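Local atomic coordinates of UTP-glucose-1-phosphate uridylyltransferase 2 (Trypanosoma brucei, PDB entry 3GUE), a protein that probably catalyses the reversible transfer of a uridylyl group from UTP to glucose 1-phosphate, giving UDP-glucose and diphosphate. Residues 244-249 with 298-303; 250-255 with 367-372; 256-261 with 277-282. One frame throughout, in Å; residues are numbered along the deposited sequence. Where two conformers were deposited one is given.

Interaction 1. Residues 244-249 with 298-303. With UPG (uridine-5'-diphosphate-glucose), chain C.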
loop_
_atom_site.group_PDB
_atom_site.type_symbol
_atom_site.label_atom_id
_atom_site.label_comp_id
_atom_site.label_asym_id
_atom_site.label_seq_id
_atom_site.Cartn_x
_atom_site.Cartn_y
_atom_site.Cartn_z
ATOM N N MET A 244 -1.842 -7.091 12.852
ATOM C CA MET A 244 -0.966 -6.473 11.838
ATOM C C MET A 244 0.369 -7.212 11.684
ATOM O O MET A 244 1.076 -7.402 12.668
ATOM C CB MET A 244 -0.652 -5.033 12.269
ATOM C CG MET A 244 0.386 -4.350 11.379
ATOM S SD MET A 244 0.876 -2.729 11.964
ATOM C CE MET A 244 -0.642 -1.795 11.733
ATOM N N GLU A 245 0.738 -7.609 10.461
ATOM C CA GLU A 245 2.070 -8.152 10.228
ATOM C C GLU A 245 3.029 -6.974 10.037
ATOM O O GLU A 245 2.692 -6.043 9.319
ATOM C CB GLU A 245 2.108 -9.084 8.991
ATOM C CG GLU A 245 1.106 -10.240 8.957
ATOM C CD GLU A 245 1.457 -11.229 7.850
ATOM O OE1 GLU A 245 2.266 -10.855 6.961
ATOM O OE2 GLU A 245 0.964 -12.384 7.888
ATOM N N VAL A 246 4.160 -6.981 10.745
ATOM C CA VAL A 246 5.250 -6.006 10.550
ATOM C C VAL A 246 6.562 -6.717 10.199
ATOM O O VAL A 246 6.738 -7.900 10.507
ATOM C CB VAL A 246 5.490 -5.114 11.802
ATOM C CG1 VAL A 246 4.265 -4.269 12.139
ATOM C CG2 VAL A 246 5.934 -5.960 13.024
ATOM N N CYS A 247 7.491 -5.982 9.574
ATOM C CA CYS A 247 8.842 -6.477 9.349
ATOM C C CYS A 247 9.856 -5.620 10.111
ATOM O O CYS A 247 9.638 -4.414 10.345
ATOM C CB CYS A 247 9.169 -6.465 7.841
ATOM S SG CYS A 247 8.227 -7.656 6.803
ATOM N N ARG A 248 10.967 -6.241 10.496
ATOM C CA ARG A 248 12.167 -5.504 10.852
ATOM C C ARG A 248 12.468 -4.568 9.669
ATOM O O ARG A 248 12.741 -5.006 8.538
ATOM C CB ARG A 248 13.331 -6.473 11.170
ATOM C CG ARG A 248 14.737 -5.851 11.233
ATOM C CD ARG A 248 14.936 -5.014 12.482
ATOM N NE ARG A 248 16.295 -4.473 12.603
ATOM C CZ ARG A 248 16.717 -3.715 13.614
ATOM N NH1 ARG A 248 15.892 -3.414 14.609
ATOM N NH2 ARG A 248 17.973 -3.254 13.637
ATOM N N ARG A 249 12.331 -3.274 9.933
ATOM C CA ARG A 249 12.585 -2.252 8.950
ATOM C C ARG A 249 14.009 -2.346 8.381
ATOM O O ARG A 249 14.950 -2.623 9.114
ATOM C CB ARG A 249 12.362 -0.877 9.562
ATOM C CG ARG A 249 12.026 0.207 8.543
ATOM C CD ARG A 249 11.725 1.479 9.287
ATOM N NE ARG A 249 11.404 2.611 8.420
ATOM C CZ ARG A 249 11.246 3.849 8.865
ATOM N NH1 ARG A 249 11.360 4.106 10.172
ATOM N NH2 ARG A 249 10.945 4.818 8.023
ATOM N N HIS A 298 12.756 3.413 14.954
ATOM C CA HIS A 298 11.442 3.004 14.521
ATOM C C HIS A 298 11.618 1.845 13.537
ATOM O O HIS A 298 11.551 2.025 12.323
ATOM C CB HIS A 298 10.708 4.199 13.904
ATOM C CG HIS A 298 10.535 5.338 14.860
ATOM N ND1 HIS A 298 9.754 5.246 15.993
ATOM C CD2 HIS A 298 11.080 6.574 14.880
ATOM C CE1 HIS A 298 9.782 6.396 16.637
ATOM N NE2 HIS A 298 10.590 7.215 15.990
ATOM N N CYS A 299 11.855 0.666 14.120
ATOM C CA CYS A 299 12.311 -0.558 13.452
ATOM C C CYS A 299 11.232 -1.552 13.058
ATOM O O CYS A 299 11.527 -2.580 12.426
ATOM C CB CYS A 299 13.309 -1.292 14.368
ATOM S SG CYS A 299 12.724 -1.623 16.045
ATOM N N PHE A 300 9.992 -1.268 13.446
ATOM C CA PHE A 300 8.870 -2.134 13.087
ATOM C C PHE A 300 7.953 -1.483 12.045
ATOM O O PHE A 300 7.201 -0.550 12.333
ATOM C CB PHE A 300 8.115 -2.599 14.331
ATOM C CG PHE A 300 8.962 -3.390 15.285
ATOM C CD1 PHE A 300 9.540 -4.596 14.895
ATOM C CD2 PHE A 300 9.204 -2.918 16.567
ATOM C CE1 PHE A 300 10.341 -5.313 15.769
ATOM C CE2 PHE A 300 9.988 -3.657 17.480
ATOM C CZ PHE A 300 10.560 -4.849 17.075
ATOM N N PHE A 301 8.050 -1.989 10.816
ATOM C CA PHE A 301 7.420 -1.356 9.651
ATOM C C PHE A 301 6.194 -2.161 9.237
ATOM O O PHE A 301 6.290 -3.348 8.986
ATOM C CB PHE A 301 8.438 -1.285 8.486
ATOM C CG PHE A 301 8.175 -0.178 7.491
ATOM C CD1 PHE A 301 8.484 1.152 7.794
ATOM C CD2 PHE A 301 7.663 -0.466 6.237
ATOM C CE1 PHE A 301 8.255 2.153 6.867
ATOM C CE2 PHE A 301 7.432 0.539 5.309
ATOM C CZ PHE A 301 7.731 1.841 5.610
ATOM N N ASN A 302 5.048 -1.483 9.164
ATOM C CA ASN A 302 3.806 -2.089 8.707
ATOM C C ASN A 302 3.881 -2.606 7.248
ATOM O O ASN A 302 4.225 -1.852 6.327
ATOM C CB ASN A 302 2.659 -1.078 8.868
ATOM C CG ASN A 302 1.342 -1.610 8.378
ATOM O OD1 ASN A 302 1.074 -2.851 8.435
ATOM N ND2 ASN A 302 0.475 -0.690 7.893
ATOM N N THR A 303 3.578 -3.894 7.071
ATOM C CA THR A 303 3.527 -4.531 5.759
ATOM C C THR A 303 2.182 -4.231 5.085
ATOM O O THR A 303 2.054 -4.386 3.880
ATOM C CB THR A 303 3.670 -6.060 5.835
ATOM O OG1 THR A 303 2.509 -6.622 6.459
ATOM C CG2 THR A 303 4.955 -6.526 6.585
HETATM N N1 UPG C . -5.308 2.030 -2.007
HETATM C C2 UPG C . -6.705 1.848 -2.069
HETATM N N3 UPG C . -7.499 2.951 -1.812
HETATM C C4 UPG C . -6.992 4.191 -1.502
HETATM C C5 UPG C . -5.606 4.376 -1.418
HETATM C C6 UPG C . -4.754 3.304 -1.664
HETATM O O2 UPG C . -7.265 0.783 -2.366
HETATM O O4 UPG C . -7.800 5.109 -1.306
HETATM C C1C UPG C . -4.400 0.868 -2.272
HETATM C C2C UPG C . -3.213 1.015 -3.228
HETATM O O2C UPG C . -3.634 0.872 -4.592
HETATM C C3C UPG C . -2.373 -0.182 -2.790
HETATM C C4C UPG C . -2.564 -0.179 -1.281
HETATM O O4C UPG C . -3.792 0.548 -1.009
HETATM O O3C UPG C . -2.959 -1.375 -3.309
HETATM C C5C UPG C . -1.401 0.570 -0.552
HETATM O O5C UPG C . -1.371 1.950 -0.801
HETATM P PA UPG C . 0.027 2.722 -1.033
HETATM O O1A UPG C . 0.770 1.882 -2.015
HETATM O O2A UPG C . -0.176 4.149 -1.309
HETATM O O3A UPG C . 0.760 2.526 0.428
HETATM P PB UPG C . 0.665 3.509 1.721
HETATM O O1B UPG C . -0.759 3.738 2.018
HETATM O O2B UPG C . 1.592 4.676 1.580
HETATM O O3B UPG C . 1.379 2.557 2.797
HETATM C "C1'" UPG C . 0.719 1.293 3.176
HETATM C "C2'" UPG C . 0.444 1.313 4.673
HETATM C "C3'" UPG C . 1.775 1.523 5.383
HETATM C "C4'" UPG C . 2.715 0.357 5.035
HETATM C "C5'" UPG C . 2.901 0.258 3.499
HETATM C "C6'" UPG C . 3.552 -1.049 3.128
HETATM O "O2'" UPG C . -0.459 2.378 5.024
HETATM O "O3'" UPG C . 1.544 1.649 6.775
HETATM O "O4'" UPG C . 3.976 0.526 5.664
HETATM O "O5'" UPG C . 1.636 0.253 2.782
HETATM O "O6'" UPG C . 4.052 -0.962 1.792
#

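Interaction 2. Residues 250-255 with 367-372. With UPG (uridine-5'-diphosphate-glucose), chain C.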
loop_
_atom_site.group_PDB
_atom_site.type_symbol
_atom_site.label_atom_id
_atom_site.label_comp_id
_atom_site.label_asym_id
_atom_site.label_seq_id
_atom_site.Cartn_x
_atom_site.Cartn_y
_atom_site.Cartn_z
ATOM N N THR A 250 14.123 -2.112 7.068
ATOM C CA THR A 250 15.393 -2.067 6.337
ATOM C C THR A 250 15.614 -0.659 5.785
ATOM O O THR A 250 14.725 0.198 5.852
ATOM C CB THR A 250 15.416 -3.067 5.142
ATOM O OG1 THR A 250 14.391 -2.715 4.200
ATOM C CG2 THR A 250 15.198 -4.512 5.616
ATOM N N GLU A 251 16.794 -0.418 5.225
ATOM C CA GLU A 251 17.110 0.867 4.612
ATOM C C GLU A 251 16.171 1.218 3.432
ATOM O O GLU A 251 15.916 2.398 3.170
ATOM C CB GLU A 251 18.571 0.871 4.170
ATOM C CG GLU A 251 19.275 2.199 4.336
ATOM C CD GLU A 251 20.554 2.291 3.519
ATOM O OE1 GLU A 251 21.352 1.320 3.516
ATOM O OE2 GLU A 251 20.763 3.345 2.872
ATOM N N SER A 252 15.639 0.198 2.749
ATOM C CA SER A 252 14.655 0.409 1.678
ATOM C C SER A 252 13.240 0.843 2.152
ATOM O O SER A 252 12.414 1.265 1.346
ATOM C CB SER A 252 14.566 -0.841 0.789
ATOM O OG SER A 252 14.004 -1.932 1.490
ATOM N N ASP A 253 12.938 0.748 3.447
ATOM C CA ASP A 253 11.564 1.086 3.903
ATOM C C ASP A 253 11.520 2.570 4.257
ATOM O O ASP A 253 11.812 2.951 5.398
ATOM C CB ASP A 253 11.089 0.220 5.083
ATOM C CG ASP A 253 11.186 -1.291 4.805
ATOM O OD1 ASP A 253 10.680 -1.765 3.761
ATOM O OD2 ASP A 253 11.767 -2.002 5.647
ATOM N N LYS A 254 11.140 3.398 3.283
ATOM C CA LYS A 254 11.211 4.868 3.434
ATOM C C LYS A 254 9.835 5.537 3.393
ATOM O O LYS A 254 9.619 6.629 3.979
ATOM C CB LYS A 254 12.065 5.447 2.329
ATOM C CG LYS A 254 13.532 5.112 2.466
ATOM C CD LYS A 254 14.329 5.713 1.340
ATOM C CE LYS A 254 15.803 5.356 1.472
ATOM N NZ LYS A 254 16.349 5.520 2.879
ATOM N N LYS A 255 8.934 4.882 2.663
ATOM C CA LYS A 255 7.560 5.345 2.477
ATOM C C LYS A 255 6.552 4.279 2.943
ATOM O O LYS A 255 6.586 3.130 2.511
ATOM C CB LYS A 255 7.320 5.721 0.984
ATOM C CG LYS A 255 8.161 6.953 0.518
ATOM C CD LYS A 255 7.947 7.244 -0.991
ATOM C CE LYS A 255 6.583 7.896 -1.307
ATOM N NZ LYS A 255 6.284 7.875 -2.808
ATOM N N VAL A 367 7.041 -10.565 11.083
ATOM C CA VAL A 367 7.008 -11.665 10.122
ATOM C C VAL A 367 8.283 -11.597 9.273
ATOM O O VAL A 367 8.943 -10.536 9.212
ATOM C CB VAL A 367 5.680 -11.710 9.260
ATOM C CG1 VAL A 367 4.437 -11.788 10.165
ATOM C CG2 VAL A 367 5.576 -10.526 8.234
ATOM N N PRO A 368 8.690 -12.740 8.684
ATOM C CA PRO A 368 9.855 -12.702 7.814
ATOM C C PRO A 368 9.656 -11.759 6.596
ATOM O O PRO A 368 8.545 -11.597 6.095
ATOM C CB PRO A 368 10.003 -14.154 7.350
ATOM C CG PRO A 368 9.227 -14.965 8.350
ATOM C CD PRO A 368 8.110 -14.093 8.787
ATOM N N ARG A 369 10.743 -11.136 6.154
ATOM C CA ARG A 369 10.701 -10.281 4.978
ATOM C C ARG A 369 10.097 -10.960 3.755
ATOM O O ARG A 369 9.655 -10.273 2.864
ATOM C CB ARG A 369 12.105 -9.749 4.633
ATOM C CG ARG A 369 12.095 -8.630 3.601
ATOM C CD ARG A 369 12.300 -7.278 4.255
ATOM N NE ARG A 369 12.009 -6.161 3.356
ATOM C CZ ARG A 369 11.520 -4.985 3.765
ATOM N NH1 ARG A 369 11.229 -4.800 5.045
ATOM N NH2 ARG A 369 11.262 -4.021 2.898
ATOM N N GLU A 370 10.042 -12.294 3.681
ATOM C CA GLU A 370 9.549 -12.880 2.430
ATOM C C GLU A 370 8.029 -12.674 2.229
ATOM O O GLU A 370 7.489 -12.962 1.162
ATOM C CB GLU A 370 10.040 -14.329 2.215
ATOM C CG GLU A 370 11.579 -14.513 2.398
ATOM C CD GLU A 370 12.436 -13.883 1.293
ATOM O OE1 GLU A 370 12.371 -14.390 0.153
ATOM O OE2 GLU A 370 13.200 -12.911 1.572
ATOM N N ARG A 371 7.363 -12.104 3.231
ATOM C CA ARG A 371 5.944 -11.736 3.096
ATOM C C ARG A 371 5.668 -10.299 2.656
ATOM O O ARG A 371 4.512 -9.858 2.664
ATOM C CB ARG A 371 5.195 -12.004 4.406
ATOM C CG ARG A 371 5.238 -13.449 4.823
ATOM C CD ARG A 371 4.265 -13.736 5.908
ATOM N NE ARG A 371 4.410 -15.126 6.321
ATOM C CZ ARG A 371 3.720 -15.703 7.305
ATOM N NH1 ARG A 371 2.828 -15.014 8.005
ATOM N NH2 ARG A 371 3.955 -16.973 7.600
ATOM N N PHE A 372 6.719 -9.568 2.296
ATOM C CA PHE A 372 6.632 -8.133 2.050
ATOM C C PHE A 372 7.651 -7.743 0.947
ATOM O O PHE A 372 8.837 -7.698 1.205
ATOM C CB PHE A 372 6.891 -7.376 3.381
ATOM C CG PHE A 372 6.795 -5.863 3.283
ATOM C CD1 PHE A 372 5.620 -5.242 2.856
ATOM C CD2 PHE A 372 7.862 -5.060 3.683
ATOM C CE1 PHE A 372 5.531 -3.858 2.782
ATOM C CE2 PHE A 372 7.778 -3.665 3.625
ATOM C CZ PHE A 372 6.610 -3.059 3.180
HETATM N N1 UPG C . -5.308 2.030 -2.007
HETATM C C2 UPG C . -6.705 1.848 -2.069
HETATM N N3 UPG C . -7.499 2.951 -1.812
HETATM C C4 UPG C . -6.992 4.191 -1.502
HETATM C C5 UPG C . -5.606 4.376 -1.418
HETATM C C6 UPG C . -4.754 3.304 -1.664
HETATM O O2 UPG C . -7.265 0.783 -2.366
HETATM O O4 UPG C . -7.800 5.109 -1.306
HETATM C C1C UPG C . -4.400 0.868 -2.272
HETATM C C2C UPG C . -3.213 1.015 -3.228
HETATM O O2C UPG C . -3.634 0.872 -4.592
HETATM C C3C UPG C . -2.373 -0.182 -2.790
HETATM C C4C UPG C . -2.564 -0.179 -1.281
HETATM O O4C UPG C . -3.792 0.548 -1.009
HETATM O O3C UPG C . -2.959 -1.375 -3.309
HETATM C C5C UPG C . -1.401 0.570 -0.552
HETATM O O5C UPG C . -1.371 1.950 -0.801
HETATM P PA UPG C . 0.027 2.722 -1.033
HETATM O O1A UPG C . 0.770 1.882 -2.015
HETATM O O2A UPG C . -0.176 4.149 -1.309
HETATM O O3A UPG C . 0.760 2.526 0.428
HETATM P PB UPG C . 0.665 3.509 1.721
HETATM O O1B UPG C . -0.759 3.738 2.018
HETATM O O2B UPG C . 1.592 4.676 1.580
HETATM O O3B UPG C . 1.379 2.557 2.797
HETATM C "C1'" UPG C . 0.719 1.293 3.176
HETATM C "C2'" UPG C . 0.444 1.313 4.673
HETATM C "C3'" UPG C . 1.775 1.523 5.383
HETATM C "C4'" UPG C . 2.715 0.357 5.035
HETATM C "C5'" UPG C . 2.901 0.258 3.499
HETATM C "C6'" UPG C . 3.552 -1.049 3.128
HETATM O "O2'" UPG C . -0.459 2.378 5.024
HETATM O "O3'" UPG C . 1.544 1.649 6.775
HETATM O "O4'" UPG C . 3.976 0.526 5.664
HETATM O "O5'" UPG C . 1.636 0.253 2.782
HETATM O "O6'" UPG C . 4.052 -0.962 1.792
HETATM O O HOH W 1 12.072 -2.929 0.086
#

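Interaction 3. Residues 256-261 with 277-282. With UPG (uridine-5'-diphosphate-glucose), chain C.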
loop_
_atom_site.group_PDB
_atom_site.type_symbol
_atom_site.label_atom_id
_atom_site.label_comp_id
_atom_site.label_asym_id
_atom_site.label_seq_id
_atom_site.Cartn_x
_atom_site.Cartn_y
_atom_site.Cartn_z
ATOM N N GLY A 256 5.671 4.690 3.847
ATOM C CA GLY A 256 4.643 3.838 4.415
ATOM C C GLY A 256 4.499 4.250 5.865
ATOM O O GLY A 256 4.592 5.429 6.186
ATOM N N GLY A 257 4.265 3.285 6.751
ATOM C CA GLY A 257 4.124 3.580 8.171
ATOM C C GLY A 257 4.902 2.690 9.127
ATOM O O GLY A 257 5.063 1.508 8.879
ATOM N N HIS A 258 5.394 3.285 10.202
ATOM C CA HIS A 258 5.978 2.531 11.319
ATOM C C HIS A 258 5.074 2.609 12.537
ATOM O O HIS A 258 4.281 3.554 12.693
ATOM C CB HIS A 258 7.389 3.026 11.679
ATOM C CG HIS A 258 7.420 4.402 12.266
ATOM N ND1 HIS A 258 7.213 4.643 13.606
ATOM C CD2 HIS A 258 7.616 5.613 11.692
ATOM C CE1 HIS A 258 7.301 5.942 13.839
ATOM N NE2 HIS A 258 7.542 6.554 12.697
ATOM N N LEU A 259 5.217 1.599 13.392
ATOM C CA LEU A 259 4.515 1.540 14.652
ATOM C C LEU A 259 5.233 2.363 15.688
ATOM O O LEU A 259 6.459 2.552 15.631
ATOM C CB LEU A 259 4.352 0.080 15.136
ATOM C CG LEU A 259 3.327 -0.749 14.357
ATOM C CD1 LEU A 259 3.066 -2.080 15.091
ATOM C CD2 LEU A 259 2.012 -0.020 14.150
ATOM N N ALA A 260 4.450 2.865 16.634
ATOM C CA ALA A 260 4.988 3.571 17.787
ATOM C C ALA A 260 3.981 3.370 18.890
ATOM O O ALA A 260 3.014 2.646 18.720
ATOM C CB ALA A 260 5.180 5.041 17.477
ATOM N N TYR A 261 4.229 4.004 20.021
ATOM C CA TYR A 261 3.415 3.880 21.210
ATOM C C TYR A 261 2.993 5.276 21.648
ATOM O O TYR A 261 3.745 6.244 21.475
ATOM C CB TYR A 261 4.245 3.250 22.338
ATOM C CG TYR A 261 4.257 1.730 22.354
ATOM C CD1 TYR A 261 3.100 1.004 22.098
ATOM C CD2 TYR A 261 5.430 1.024 22.677
ATOM C CE1 TYR A 261 3.096 -0.382 22.125
ATOM C CE2 TYR A 261 5.442 -0.374 22.693
ATOM C CZ TYR A 261 4.275 -1.059 22.432
ATOM O OH TYR A 261 4.268 -2.423 22.465
ATOM N N VAL A 277 0.264 3.188 17.978
ATOM C CA VAL A 277 -0.052 4.187 16.966
ATOM C C VAL A 277 0.683 3.848 15.669
ATOM O O VAL A 277 1.792 3.305 15.682
ATOM C CB VAL A 277 0.221 5.695 17.398
ATOM C CG1 VAL A 277 0.059 5.924 18.915
ATOM C CG2 VAL A 277 1.579 6.191 16.919
ATOM N N LEU A 278 0.050 4.162 14.552
ATOM C CA LEU A 278 0.672 4.001 13.250
ATOM C C LEU A 278 1.006 5.406 12.770
ATOM O O LEU A 278 0.136 6.292 12.743
ATOM C CB LEU A 278 -0.277 3.264 12.303
ATOM C CG LEU A 278 0.088 3.061 10.828
ATOM C CD1 LEU A 278 1.271 2.128 10.679
ATOM C CD2 LEU A 278 -1.161 2.476 10.085
ATOM N N ARG A 279 2.277 5.671 12.506
ATOM C CA ARG A 279 2.618 6.954 11.887
ATOM C C ARG A 279 2.987 6.758 10.412
ATOM O O ARG A 279 4.049 6.196 10.103
ATOM C CB ARG A 279 3.720 7.672 12.621
ATOM C CG ARG A 279 3.971 9.065 12.045
ATOM C CD ARG A 279 4.939 9.870 12.818
ATOM N NE ARG A 279 6.247 9.238 12.999
ATOM C CZ ARG A 279 7.268 9.839 13.590
ATOM N NH1 ARG A 279 7.123 11.084 14.022
ATOM N NH2 ARG A 279 8.428 9.208 13.747
ATOM N N GLU A 280 2.086 7.203 9.527
ATOM C CA GLU A 280 2.291 7.160 8.066
ATOM C C GLU A 280 3.210 8.283 7.599
ATOM O O GLU A 280 3.416 9.256 8.318
ATOM C CB GLU A 280 0.966 7.273 7.335
ATOM C CG GLU A 280 -0.008 6.105 7.541
ATOM C CD GLU A 280 0.458 4.816 6.894
ATOM O OE1 GLU A 280 0.400 4.667 5.657
ATOM O OE2 GLU A 280 0.863 3.937 7.638
ATOM N N SER A 281 3.740 8.155 6.386
ATOM C CA SER A 281 4.502 9.240 5.750
ATOM C C SER A 281 3.778 10.597 5.790
ATOM O O SER A 281 4.381 11.626 6.128
ATOM C CB SER A 281 4.801 8.871 4.297
ATOM O OG SER A 281 5.828 7.913 4.218
ATOM N N ALA A 282 2.496 10.582 5.438
ATOM C CA ALA A 282 1.662 11.780 5.402
ATOM C C ALA A 282 1.369 12.394 6.784
ATOM O O ALA A 282 0.855 13.514 6.875
ATOM C CB ALA A 282 0.371 11.475 4.694
HETATM N N1 UPG C . -5.308 2.030 -2.007
HETATM C C2 UPG C . -6.705 1.848 -2.069
HETATM N N3 UPG C . -7.499 2.951 -1.812
HETATM C C4 UPG C . -6.992 4.191 -1.502
HETATM C C5 UPG C . -5.606 4.376 -1.418
HETATM C C6 UPG C . -4.754 3.304 -1.664
HETATM O O2 UPG C . -7.265 0.783 -2.366
HETATM O O4 UPG C . -7.800 5.109 -1.306
HETATM C C1C UPG C . -4.400 0.868 -2.272
HETATM C C2C UPG C . -3.213 1.015 -3.228
HETATM O O2C UPG C . -3.634 0.872 -4.592
HETATM C C3C UPG C . -2.373 -0.182 -2.790
HETATM C C4C UPG C . -2.564 -0.179 -1.281
HETATM O O4C UPG C . -3.792 0.548 -1.009
HETATM O O3C UPG C . -2.959 -1.375 -3.309
HETATM C C5C UPG C . -1.401 0.570 -0.552
HETATM O O5C UPG C . -1.371 1.950 -0.801
HETATM P PA UPG C . 0.027 2.722 -1.033
HETATM O O1A UPG C . 0.770 1.882 -2.015
HETATM O O2A UPG C . -0.176 4.149 -1.309
HETATM O O3A UPG C . 0.760 2.526 0.428
HETATM P PB UPG C . 0.665 3.509 1.721
HETATM O O1B UPG C . -0.759 3.738 2.018
HETATM O O2B UPG C . 1.592 4.676 1.580
HETATM O O3B UPG C . 1.379 2.557 2.797
HETATM C "C1'" UPG C . 0.719 1.293 3.176
HETATM C "C2'" UPG C . 0.444 1.313 4.673
HETATM C "C3'" UPG C . 1.775 1.523 5.383
HETATM C "C4'" UPG C . 2.715 0.357 5.035
HETATM C "C5'" UPG C . 2.901 0.258 3.499
HETATM C "C6'" UPG C . 3.552 -1.049 3.128
HETATM O "O2'" UPG C . -0.459 2.378 5.024
HETATM O "O3'" UPG C . 1.544 1.649 6.775
HETATM O "O4'" UPG C . 3.976 0.526 5.664
HETATM O "O5'" UPG C . 1.636 0.253 2.782
HETATM O "O6'" UPG C . 4.052 -0.962 1.792
#

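Interaction 1. Residues 244-249 with 298-303
Arg249 and Phe301 cross with their flat groups only 22° apart, the guanidinium nitrogen NE lying 3.3 Å from CD1 of the phenyl ring. The arginine chain runs fully extended from CG to NE, with CG anti to the backbone nitrogen (chi1 -156°), which carries NH1 past the ring to the carbonyl of His298. There NH1 donates to His298 O at 3.0 Å, in the guanidinium plane and on a lone pair of the oxygen. Phe292, outside both segments, takes a further bond from NH1 through its carbonyl, and its ring makes a cation-pi contact with the same arginine.

At the other end of the pairing Met244 and Asn302 cross at about a right angle, the thioether lying against the amide, with SD 3.5 Å from Asn302 OD1, an acceptor for Asn304 N. The amide nitrogen ND2 turns to the sugar of UDP-glucose and donates to O3' at 2.8 Å. Next to it, Thr303 grips Glu245 O twice, through its backbone N and through OG1, both from the same face of the carbonyl.

Between these ends Cys247 and Phe301 form a hydrogen-bonded pair, flanked by the non-hydrogen-bonded pairs Val246 with Asn302 and Arg248 with Phe300. Such an antiparallel pairing inside a mostly parallel central sheet is characteristic of the GT-A nucleotidyltransferase fold, and here Asn302 binds the glucose through its amide nitrogen and backbone carbonyl.

Interaction 2. Residues 250-255 with 367-372
Asp253 and Arg369 meet from opposite directions in a two-pronged salt bridge, the core of an otherwise small contact. NH2 of Arg369 donates to Asp253 OD1 at a very short 2.5 Å, while NH1 reaches OD2 at 2.9 Å on the syn lone pair. The second prong is the more bent, its acceptor 33° out of the guanidinium plane, and the carboxylate and guanidinium planes are turned 39° apart. A bend at chi2 (103°) lets the arginine chain leave the 3-10 turn at 369-371 and still bring its head group to the aspartate.

The guanidinium is also sandwiched. Phe372 CD2 lies 3.4 Å above one face and Thr250 OG1 sits over the opposite one, each offset toward the rim. Asp253 is held from behind by its own type I beta turn: Thr250 N donates to OD2 at 2.8 Å, so that this oxygen accepts from the turn as well as from Arg369.

Toward Ser252 the contact becomes looser. Ser252 OG stays 3.7 Å from Arg369 NH2, and one water bridges them, accepting from NH2 at 3.1 Å. Pro407 packs against Thr250, Ser252 and Arg369, whereas Glu251, the turn's outer residue, is exposed.

The ring edge of Phe372 faces O6' of the glucose, with CE1 3.4 Å away. Opposite charges, largely buried, thus tie two loops together beside the sugar; the bridge would be expected to keep Asp253 ionised and to fix the arginine against which Phe372 rests.

Interaction 3. Residues 256-261 with 277-282
Glu280 and Gly257 face each other as a non-hydrogen-bonded pair in an antiparallel sheet, where strands 257-262 and 275-280 lie side by side at the glucose end of the UDP-glucose site. The first shell is the sugar itself. Glu280 takes both neighbouring hydroxyls, O2' on OE1 and O3' on OE2, each at 2.5 Å, while Gly257 N donates to O4' in an almost straight bond of 3.0 Å. The glutamate chain is folded at chi2 (-69°), which turns its carboxylate back across the strand pair until OE2 comes within 3.3 Å of Gly257 CA. The bare CA of Gly257 lets OE2 come this close.

Gly256 also belongs to this shell: Gly256 CA lies 3.6 Å from O4', and its backbone, with phi at 144°, lies in a region that in practice belongs to glycine. Its N donates to Ser281 OG, tying the start of one strand to the turn that follows the other.

Farther from the sugar, Leu278 CD1 approaches Leu259 CD2 on the face that also carries Glu280. Met244 and Val246 of the neighbouring sheet pack against Leu259. On the opposite face His258 and Arg279 lie side by side, their planes nearly perpendicular at 83°. Arg279 is anchored in turn by a salt bridge to Glu49, and the ring of His298 stacks on His258. The histidine is oriented by ND1, which donates to Leu259 O at 3.0 Å, leaving NE2 to accept from both NE and NH2 of Arg279, each at 3.0 Å.

The three contacts surround the glucose end of one UDP-glucose molecule, and all of them touch it. The centres of interactions 1 and 2 lie about 7 Å apart, those of 1 and 3 about 10 Å, and those of 2 and 3 about 14 Å. Residues 244-261 run continuously through all three as strand, turn and strand, and their partners follow in the order 277-282, 298-303 and 367-372. Strand 300-309 joins interaction 1 to interaction 3 through probable backbone bonds from Asn302 N to Gly257 O and from Leu259 N to Phe300 O. Val246 O and Val367 N similarly couple interactions 1 and 2. The sugar pocket is thus assembled where the central mixed sheet meets a smaller antiparallel one.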